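Local coordinates for protein shikimate dehydrogenase (NADP(+)) (Thermotoga maritima, PDB 3U62) that probably catalyses the reversible NADPH-linked reduction of 3-dehydroshikimate to shikimate, the fourth of seven steps in chorismate biosynthesis, at residues L170-S175 and E181-S186; P110-G115 and D158-V163; K2-G7 and R47-E52. One frame throughout, in Å; residues are numbered along the deposited sequence.

Contact 1 (L170-S175 and E181-S186); sequences LFNTTS and EELPVS. With SO4 (sulfate ion), chain D.
Asn-172 and Leu-183 mark one place where the backbones of 170-175 and 181-186 come near each other, their CA atoms 9.0 Å apart; Ser-175 and Glu-181 mark another at a similar spacing. The first segment leaves a strand at Asn-172, and the second, an irregular loop, runs back in roughly the opposite direction without any direct hydrogen bond between them. An inverse gamma turn centred on Pro-184, closed by Val-185 N to Leu-183 O at 2.8 Å, bends this loop before Ser-186 takes the N-cap position of helix 187-190.

Such a wide separation is bridged by side chains and water. Leu-183 sends CD1 inward against the stem of Asn-172, 4.2 Å from its CB and 4.1 Å from its CG, the two side chains meeting at a slant. Leu-206 of helix 205-213 touches both. Farther along, a water donates to Ser-175 O at 2.7 Å and to Glu-181 OE2 at 2.9 Å, spanning the mouth of the loop. The bend of Glu-181 at chi2 (97°) accompanies a divided carboxylate: OE1 accepts the backbone N-H groups of Gly-177 and Lys-179, while OE2 takes the water.

Ser-175 also faces a sulfate. With OG beside its own backbone N (chi1 -71°), both groups serve the same anion: N donates to sulfate O3 at 2.9 Å, nearly straight at 161°, and OG donates to O4 at 2.6 Å. Arg-140 and Arg-144, both predicted NADP(+)-binding residues, bind the sulfate as well. This anion, probably from the crystallisation liquor, therefore occupies a pocket consistent with recognition of the cofactor's 2'-phosphate at the C-terminal strand ends of a Rossmann domain.

Contact 2 (P110-G115 and D158-V163); sequences PVVVVG and DQLDEV
Val-112 and Val-114 meet Leu-160 and Val-163 through methyl groups, with no aromatic ring, amide or guanidinium among the side chains that touch, so the contact is one of branched aliphatic groups, with no ring faces or edges to stack. The one planar group drawn in is the peptide carbonyl of Val-163, whose O lies 4.1 Å from Val-112 CG2.

Leu-160 is the shared partner. Its CB does not point straight at the strand, but CG stands opposite the backbone N (chi1 -178°), and this brings CD1 over the gap between the two valines, where it touches both from the helix side, 3.8 Å from Val-114 CG2 and 4.0 Å from Val-112 CG1. The leucine lies nearly perpendicular to Val-114 and oblique to Val-112. The branches of Val-112 divide the work: CG1 goes to Leu-160, whereas CG2 faces Val-163 CG2 at 4.3 Å.

In the Rossmann fold, helix 160-165 belongs to the long beta-alpha-beta crossover from edge strand 153-156 to strand 169-172, and on its way it covers the inner strands 135-139 and 111-114. Val-138 accordingly touches both Val-112 and Val-163, and Leu-170 lies against Val-112 and Val-114 from the neighbouring strand. Val-111 and Val-113 face the other side of the sheet, where they pack on helix 118-129. Just beyond Val-114, Gly-115 adopts a positive phi (107°) that suits a residue without a side chain; it begins the glycine-rich turn predicted to bind NADP(+).

Contact 3 (K2-G7 and R47-E52); sequences KFCIIG and RRILEE
Ile-49 presents CG2 to two residues of strand 2-7, at 4.2 Å from Ile-6 CG2 and 4.5 Å from Cys-4 SG. Ile-6 and Ile-49 thus meet methyl against methyl. Of the two branches of Ile-49, CG2 is the one that comes nearest the strand, while chi1 of -60° directs CG1 and CD1 toward Arg-48. At the outer, exposed end Lys-2 adds a further touch: its extended chain runs past the last turn of the helix, with CD 3.6 Å from Glu-52 O, a methylene against a carbonyl oxygen, not a contact of the ammonium group.

Next to Ile-49 comes Arg-48: Ile-49 CD1 sits 3.5 Å above one face of its guanidinium, offset toward the rim. Arg-48 NH1 forms a salt bridge to Glu-52 OE1 at 3.0 Å, although the hydrogen bond within it is weak (126°), and NH2 pairs with Glu-35 of strand 31-36. These two carboxylates would tend to hold the guanidinium in place and tie the helix surface to the neighbouring strand. On the strand side, Lys-2 N is hydrogen-bonded to Asp-54, just past the helix.

Strand 2-7 and helix segment 47-52 run near antiparallel, at 147°, with axes 9.5 Å apart. Helix 42-52 is the crossover of a beta-alpha-beta unit whose parallel strands, 31-36 and 55-58, flank strand 2-7 in the substrate-binding domain; it thus packs over the strand that lies between them, with Phe-56 against both Cys-4 and Ile-49.

Contact 3 comes first along the chain, followed by contact 2 and then contact 1. Contacts 1 and 2 share one parallel sheet, in which strands 111-114 and 169-172 are neighbours, and their centres are 9 Å apart. They touch directly: Thr-173 OG1 is hydrogen-bonded to Val-114 O, and Ser-186 OG to Asp-161 OD2, joining the loop of contact 1 to helix 160-165. Contact 3 packs a helix on the separate mixed sheet, on the opposite side of the chain's centre, its centre about 31 Å from that of contact 1 and 36 Å from that of contact 2. The division matches a two-domain enzyme, with a substrate-binding domain and a Rossmann domain for NADP(+).

Contact 1 (L170-S175 and E181-S186)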
loop_
_atom_site.group_PDB
_atom_site.type_symbol
_atom_site.label_atom_id
_atom_site.label_comp_id
_atom_site.label_asym_id
_atom_site.label_seq_id
_atom_site.Cartn_x
_atom_site.Cartn_y
_atom_site.Cartn_z
ATOM N N LEU A 170 9.505 11.448 -4.077
ATOM C CA LEU A 170 8.670 10.759 -5.057
ATOM C C LEU A 170 8.156 9.429 -4.507
ATOM O O LEU A 170 8.932 8.609 -4.011
ATOM C CB LEU A 170 9.448 10.526 -6.359
ATOM C CG LEU A 170 8.794 9.701 -7.475
ATOM C CD1 LEU A 170 7.600 10.428 -8.077
ATOM C CD2 LEU A 170 9.804 9.362 -8.553
ATOM N N PHE A 171 6.842 9.234 -4.603
ATOM C CA PHE A 171 6.189 7.988 -4.216
ATOM C C PHE A 171 5.522 7.364 -5.436
ATOM O O PHE A 171 4.664 7.997 -6.061
ATOM C CB PHE A 171 5.106 8.243 -3.158
ATOM C CG PHE A 171 5.634 8.565 -1.784
ATOM C CD1 PHE A 171 6.209 9.803 -1.512
ATOM C CD2 PHE A 171 5.517 7.643 -0.748
ATOM C CE1 PHE A 171 6.687 10.108 -0.239
ATOM C CE2 PHE A 171 5.992 7.940 0.531
ATOM C CZ PHE A 171 6.577 9.175 0.783
ATOM N N ASN A 172 5.909 6.139 -5.787
ATOM C CA ASN A 172 5.109 5.356 -6.722
ATOM C C ASN A 172 4.118 4.501 -5.951
ATOM O O ASN A 172 4.513 3.718 -5.083
ATOM C CB ASN A 172 5.956 4.459 -7.626
ATOM C CG ASN A 172 5.100 3.503 -8.453
ATOM O OD1 ASN A 172 5.246 2.283 -8.372
ATOM N ND2 ASN A 172 4.180 4.059 -9.240
ATOM N N THR A 173 2.836 4.652 -6.268
ATOM C CA THR A 173 1.785 3.869 -5.615
ATOM C C THR A 173 1.029 2.983 -6.611
ATOM O O THR A 173 0.088 2.274 -6.238
ATOM C CB THR A 173 0.782 4.757 -4.838
ATOM O OG1 THR A 173 -0.079 5.436 -5.763
ATOM C CG2 THR A 173 1.510 5.781 -3.969
ATOM N N THR A 174 1.451 3.026 -7.874
ATOM C CA THR A 174 0.827 2.245 -8.941
ATOM C C THR A 174 1.467 0.865 -9.060
ATOM O O THR A 174 2.435 0.551 -8.359
ATOM C CB THR A 174 0.944 2.948 -10.317
ATOM O OG1 THR A 174 2.308 2.913 -10.762
ATOM C CG2 THR A 174 0.472 4.393 -10.243
ATOM N N SER A 175 0.923 0.052 -9.961
ATOM C CA SER A 175 1.498 -1.250 -10.275
ATOM C C SER A 175 2.578 -1.160 -11.359
ATOM O O SER A 175 3.149 -2.181 -11.747
ATOM C CB SER A 175 0.403 -2.236 -10.687
ATOM O OG SER A 175 -0.402 -2.599 -9.580
ATOM N N GLU A 181 8.188 -2.431 -15.810
ATOM C CA GLU A 181 7.872 -1.207 -16.554
ATOM C C GLU A 181 8.540 0.017 -15.934
ATOM O O GLU A 181 8.802 0.055 -14.729
ATOM C CB GLU A 181 6.355 -0.971 -16.646
ATOM C CG GLU A 181 5.528 -2.168 -17.110
ATOM C CD GLU A 181 4.934 -2.954 -15.951
ATOM O OE1 GLU A 181 5.587 -3.061 -14.891
ATOM O OE2 GLU A 181 3.808 -3.474 -16.107
ATOM N N GLU A 182 8.805 1.016 -16.774
ATOM C CA GLU A 182 9.415 2.269 -16.341
ATOM C C GLU A 182 8.402 3.406 -16.342
ATOM O O GLU A 182 7.516 3.458 -17.198
ATOM C CB GLU A 182 10.580 2.644 -17.258
ATOM C CG GLU A 182 11.753 1.682 -17.224
ATOM C CD GLU A 182 12.873 2.093 -18.160
ATOM O OE1 GLU A 182 13.245 3.288 -18.171
ATOM O OE2 GLU A 182 13.390 1.217 -18.884
ATOM N N LEU A 183 8.541 4.312 -15.378
ATOM C CA LEU A 183 7.752 5.539 -15.352
ATOM C C LEU A 183 8.425 6.605 -16.219
ATOM O O LEU A 183 9.655 6.634 -16.320
ATOM C CB LEU A 183 7.586 6.043 -13.913
ATOM C CG LEU A 183 6.599 5.290 -13.011
ATOM C CD1 LEU A 183 6.865 5.608 -11.546
ATOM C CD2 LEU A 183 5.150 5.610 -13.376
ATOM N N PRO A 184 7.622 7.487 -16.850
ATOM C CA PRO A 184 8.179 8.551 -17.692
ATOM C C PRO A 184 8.822 9.677 -16.875
ATOM O O PRO A 184 8.262 10.773 -16.760
ATOM C CB PRO A 184 6.960 9.054 -18.474
ATOM C CG PRO A 184 5.799 8.742 -17.603
ATOM C CD PRO A 184 6.145 7.478 -16.873
ATOM N N VAL A 185 9.993 9.393 -16.312
ATOM C CA VAL A 185 10.743 10.364 -15.519
ATOM C C VAL A 185 12.245 10.210 -15.781
ATOM O O VAL A 185 12.772 9.094 -15.807
ATOM C CB VAL A 185 10.387 10.281 -13.998
ATOM C CG1 VAL A 185 10.678 8.891 -13.421
ATOM C CG2 VAL A 185 11.097 11.373 -13.198
ATOM N N SER A 186 12.917 11.340 -15.989
ATOM C CA SER A 186 14.321 11.361 -16.393
ATOM C C SER A 186 15.289 11.246 -15.220
ATOM O O SER A 186 14.913 11.478 -14.068
ATOM C CB SER A 186 14.623 12.645 -17.172
ATOM O OG SER A 186 14.352 13.805 -16.368
HETATM S S SO4 D . -2.732 -0.114 -10.048
HETATM O O1 SO4 D . -3.428 -1.163 -10.791
HETATM O O2 SO4 D . -3.690 0.900 -9.607
HETATM O O3 SO4 D . -1.729 0.509 -10.908
HETATM O O4 SO4 D . -2.080 -0.695 -8.879
HETATM O O HOH W 1 2.310 -3.896 -13.691
#

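Contact 2 (P110-G115 and D158-V163)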
loop_
_atom_site.group_PDB
_atom_site.type_symbol
_atom_site.label_atom_id
_atom_site.label_comp_id
_atom_site.label_asym_id
_atom_site.label_seq_id
_atom_site.Cartn_x
_atom_site.Cartn_y
_atom_site.Cartn_z
ATOM N N PRO A 110 8.538 19.734 -2.187
ATOM C CA PRO A 110 7.263 19.092 -2.544
ATOM C C PRO A 110 7.360 17.579 -2.703
ATOM O O PRO A 110 8.433 17.046 -3.000
ATOM C CB PRO A 110 6.919 19.731 -3.894
ATOM C CG PRO A 110 7.683 21.008 -3.913
ATOM C CD PRO A 110 8.962 20.684 -3.228
ATOM N N VAL A 111 6.229 16.908 -2.506
ATOM C CA VAL A 111 6.140 15.459 -2.635
ATOM C C VAL A 111 5.254 15.100 -3.824
ATOM O O VAL A 111 4.122 15.579 -3.929
ATOM C CB VAL A 111 5.567 14.813 -1.348
ATOM C CG1 VAL A 111 5.506 13.300 -1.486
ATOM C CG2 VAL A 111 6.402 15.198 -0.133
ATOM N N VAL A 112 5.777 14.264 -4.717
ATOM C CA VAL A 112 5.002 13.747 -5.843
ATOM C C VAL A 112 4.504 12.338 -5.513
ATOM O O VAL A 112 5.280 11.475 -5.090
ATOM C CB VAL A 112 5.824 13.732 -7.163
ATOM C CG1 VAL A 112 5.040 13.070 -8.292
ATOM C CG2 VAL A 112 6.205 15.147 -7.566
ATOM N N VAL A 113 3.205 12.128 -5.699
ATOM C CA VAL A 113 2.583 10.820 -5.521
ATOM C C VAL A 113 2.063 10.349 -6.877
ATOM O O VAL A 113 1.204 10.998 -7.478
ATOM C CB VAL A 113 1.426 10.874 -4.488
ATOM C CG1 VAL A 113 0.742 9.516 -4.363
ATOM C CG2 VAL A 113 1.935 11.338 -3.128
ATOM N N VAL A 114 2.595 9.229 -7.364
ATOM C CA VAL A 114 2.171 8.668 -8.647
ATOM C C VAL A 114 1.028 7.684 -8.423
ATOM O O VAL A 114 1.176 6.702 -7.691
ATOM C CB VAL A 114 3.333 7.976 -9.406
ATOM C CG1 VAL A 114 2.897 7.574 -10.812
ATOM C CG2 VAL A 114 4.548 8.886 -9.475
ATOM N N GLY A 115 -0.107 7.962 -9.057
ATOM C CA GLY A 115 -1.316 7.163 -8.886
ATOM C C GLY A 115 -2.361 7.878 -8.052
ATOM O O GLY A 115 -2.047 8.822 -7.322
ATOM N N ASP A 158 1.937 12.584 -18.371
ATOM C CA ASP A 158 2.865 13.254 -19.293
ATOM C C ASP A 158 3.617 14.405 -18.616
ATOM O O ASP A 158 4.654 14.852 -19.110
ATOM C CB ASP A 158 2.127 13.768 -20.531
ATOM C CG ASP A 158 0.978 14.693 -20.185
ATOM O OD1 ASP A 158 -0.024 14.207 -19.626
ATOM O OD2 ASP A 158 1.075 15.902 -20.482
ATOM N N GLN A 159 3.088 14.872 -17.486
ATOM C CA GLN A 159 3.701 15.963 -16.733
ATOM C C GLN A 159 4.654 15.458 -15.650
ATOM O O GLN A 159 5.315 16.262 -14.986
ATOM C CB GLN A 159 2.622 16.851 -16.101
ATOM C CG GLN A 159 1.689 17.514 -17.101
ATOM C CD GLN A 159 0.600 18.323 -16.425
ATOM O OE1 GLN A 159 -0.340 17.769 -15.855
ATOM N NE2 GLN A 159 0.715 19.643 -16.500
ATOM N N LEU A 160 4.733 14.136 -15.481
ATOM C CA LEU A 160 5.530 13.532 -14.406
ATOM C C LEU A 160 6.979 14.013 -14.390
ATOM O O LEU A 160 7.489 14.426 -13.348
ATOM C CB LEU A 160 5.481 11.998 -14.460
ATOM C CG LEU A 160 6.236 11.249 -13.350
ATOM C CD1 LEU A 160 5.602 11.512 -11.984
ATOM C CD2 LEU A 160 6.260 9.755 -13.634
ATOM N N ASP A 161 7.625 13.962 -15.550
ATOM C CA ASP A 161 9.026 14.343 -15.681
ATOM C C ASP A 161 9.289 15.783 -15.222
ATOM O O ASP A 161 10.239 16.034 -14.476
ATOM C CB ASP A 161 9.488 14.132 -17.125
ATOM C CG ASP A 161 10.990 14.256 -17.287
ATOM O OD1 ASP A 161 11.433 14.647 -18.386
ATOM O OD2 ASP A 161 11.734 13.965 -16.320
ATOM N N GLU A 162 8.441 16.713 -15.663
ATOM C CA GLU A 162 8.565 18.126 -15.290
ATOM C C GLU A 162 8.299 18.365 -13.810
ATOM O O GLU A 162 9.005 19.153 -13.171
ATOM C CB GLU A 162 7.595 18.992 -16.089
ATOM C CG GLU A 162 7.858 19.074 -17.575
ATOM C CD GLU A 162 6.601 19.476 -18.335
ATOM O OE1 GLU A 162 5.984 20.525 -18.008
ATOM O OE2 GLU A 162 6.225 18.741 -19.271
ATOM N N VAL A 163 7.275 17.704 -13.268
ATOM C CA VAL A 163 6.874 17.949 -11.880
ATOM C C VAL A 163 7.865 17.365 -10.867
ATOM O O VAL A 163 8.098 17.964 -9.812
ATOM C CB VAL A 163 5.412 17.495 -11.561
ATOM C CG1 VAL A 163 4.406 18.250 -12.430
ATOM C CG2 VAL A 163 5.246 15.991 -11.712
#

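Contact 3 (K2-G7 and R47-E52)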
loop_
_atom_site.group_PDB
_atom_site.type_symbol
_atom_site.label_atom_id
_atom_site.label_comp_id
_atom_site.label_asym_id
_atom_site.label_seq_id
_atom_site.Cartn_x
_atom_site.Cartn_y
_atom_site.Cartn_z
ATOM N N LYS A 2 -10.048 -17.902 10.575
ATOM C CA LYS A 2 -9.683 -18.017 9.165
ATOM C C LYS A 2 -9.520 -16.642 8.527
ATOM O O LYS A 2 -10.376 -15.765 8.687
ATOM C CB LYS A 2 -10.740 -18.819 8.401
ATOM C CG LYS A 2 -10.829 -20.289 8.787
ATOM C CD LYS A 2 -11.971 -20.976 8.056
ATOM C CE LYS A 2 -12.099 -22.432 8.465
ATOM N NZ LYS A 2 -13.277 -23.086 7.829
ATOM N N PHE A 3 -8.414 -16.463 7.807
ATOM C CA PHE A 3 -8.116 -15.219 7.100
ATOM C C PHE A 3 -7.714 -15.531 5.663
ATOM O O PHE A 3 -7.419 -16.682 5.335
ATOM C CB PHE A 3 -6.990 -14.453 7.810
ATOM C CG PHE A 3 -7.264 -14.184 9.263
ATOM C CD1 PHE A 3 -6.779 -15.039 10.249
ATOM C CD2 PHE A 3 -8.022 -13.081 9.649
ATOM C CE1 PHE A 3 -7.038 -14.798 11.595
ATOM C CE2 PHE A 3 -8.288 -12.833 10.992
ATOM C CZ PHE A 3 -7.793 -13.692 11.968
ATOM N N CYS A 4 -7.724 -14.512 4.807
ATOM C CA CYS A 4 -7.208 -14.638 3.449
ATOM C C CYS A 4 -6.857 -13.267 2.901
ATOM O O CYS A 4 -7.056 -12.244 3.569
ATOM C CB CYS A 4 -8.224 -15.330 2.528
ATOM S SG CYS A 4 -9.795 -14.454 2.324
ATOM N N ILE A 5 -6.314 -13.248 1.691
ATOM C CA ILE A 5 -6.169 -12.016 0.941
ATOM C C ILE A 5 -7.045 -12.113 -0.306
ATOM O O ILE A 5 -7.023 -13.121 -1.018
ATOM C CB ILE A 5 -4.684 -11.711 0.590
ATOM C CG1 ILE A 5 -4.553 -10.396 -0.190
ATOM C CG2 ILE A 5 -4.019 -12.882 -0.145
ATOM C CD1 ILE A 5 -3.941 -9.267 0.606
ATOM N N ILE A 6 -7.835 -11.070 -0.547
ATOM C CA ILE A 6 -8.673 -11.003 -1.737
ATOM C C ILE A 6 -8.155 -9.921 -2.678
ATOM O O ILE A 6 -7.612 -8.904 -2.235
ATOM C CB ILE A 6 -10.187 -10.805 -1.396
ATOM C CG1 ILE A 6 -10.452 -9.428 -0.763
ATOM C CG2 ILE A 6 -10.684 -11.912 -0.456
ATOM C CD1 ILE A 6 -10.904 -8.359 -1.772
ATOM N N GLY A 7 -8.315 -10.155 -3.976
ATOM C CA GLY A 7 -7.825 -9.231 -4.991
ATOM C C GLY A 7 -7.820 -9.854 -6.371
ATOM O O GLY A 7 -8.361 -10.947 -6.572
ATOM N N ARG A 47 -19.886 -12.102 -0.629
ATOM C CA ARG A 47 -20.835 -12.576 0.380
ATOM C C ARG A 47 -20.390 -13.914 0.974
ATOM O O ARG A 47 -20.535 -14.145 2.179
ATOM C CB ARG A 47 -22.249 -12.649 -0.203
ATOM C CG ARG A 47 -22.787 -11.281 -0.617
ATOM C CD ARG A 47 -24.030 -11.363 -1.489
ATOM N NE ARG A 47 -24.254 -10.101 -2.196
ATOM C CZ ARG A 47 -24.978 -9.085 -1.731
ATOM N NH1 ARG A 47 -25.577 -9.170 -0.547
ATOM N NH2 ARG A 47 -25.110 -7.982 -2.456
ATOM N N ARG A 48 -19.838 -14.776 0.121
ATOM C CA ARG A 48 -19.234 -16.042 0.537
ATOM C C ARG A 48 -18.025 -15.807 1.452
ATOM O O ARG A 48 -17.875 -16.476 2.478
ATOM C CB ARG A 48 -18.825 -16.847 -0.703
ATOM C CG ARG A 48 -18.151 -18.182 -0.416
ATOM C CD ARG A 48 -17.699 -18.882 -1.695
ATOM N NE ARG A 48 -16.637 -18.160 -2.400
ATOM C CZ ARG A 48 -15.333 -18.305 -2.168
ATOM N NH1 ARG A 48 -14.899 -19.148 -1.232
ATOM N NH2 ARG A 48 -14.456 -17.595 -2.873
ATOM N N ILE A 49 -17.176 -14.856 1.063
ATOM C CA ILE A 49 -15.981 -14.480 1.824
ATOM C C ILE A 49 -16.344 -13.994 3.227
ATOM O O ILE A 49 -15.709 -14.387 4.209
ATOM C CB ILE A 49 -15.152 -13.382 1.082
ATOM C CG1 ILE A 49 -14.693 -13.868 -0.304
ATOM C CG2 ILE A 49 -13.952 -12.907 1.936
ATOM C CD1 ILE A 49 -13.900 -15.172 -0.304
ATOM N N LEU A 50 -17.372 -13.150 3.309
ATOM C CA LEU A 50 -17.826 -12.589 4.582
ATOM C C LEU A 50 -18.357 -13.655 5.536
ATOM O O LEU A 50 -18.301 -13.486 6.757
ATOM C CB LEU A 50 -18.883 -11.503 4.353
ATOM C CG LEU A 50 -18.422 -10.192 3.700
ATOM C CD1 LEU A 50 -19.616 -9.394 3.201
ATOM C CD2 LEU A 50 -17.566 -9.354 4.646
ATOM N N GLU A 51 -18.863 -14.751 4.978
ATOM C CA GLU A 51 -19.401 -15.842 5.783
ATOM C C GLU A 51 -18.337 -16.866 6.174
ATOM O O GLU A 51 -18.440 -17.495 7.230
ATOM C CB GLU A 51 -20.551 -16.534 5.049
ATOM C CG GLU A 51 -21.807 -15.682 4.920
ATOM C CD GLU A 51 -22.976 -16.437 4.317
ATOM O OE1 GLU A 51 -23.063 -17.671 4.509
ATOM O OE2 GLU A 51 -23.820 -15.794 3.656
ATOM N N GLU A 52 -17.319 -17.025 5.330
ATOM C CA GLU A 52 -16.340 -18.104 5.497
ATOM C C GLU A 52 -15.078 -17.714 6.263
ATOM O O GLU A 52 -14.372 -18.581 6.786
ATOM C CB GLU A 52 -15.968 -18.704 4.137
ATOM C CG GLU A 52 -17.050 -19.604 3.548
ATOM C CD GLU A 52 -16.734 -20.107 2.147
ATOM O OE1 GLU A 52 -15.630 -19.834 1.629
ATOM O OE2 GLU A 52 -17.610 -20.784 1.561
#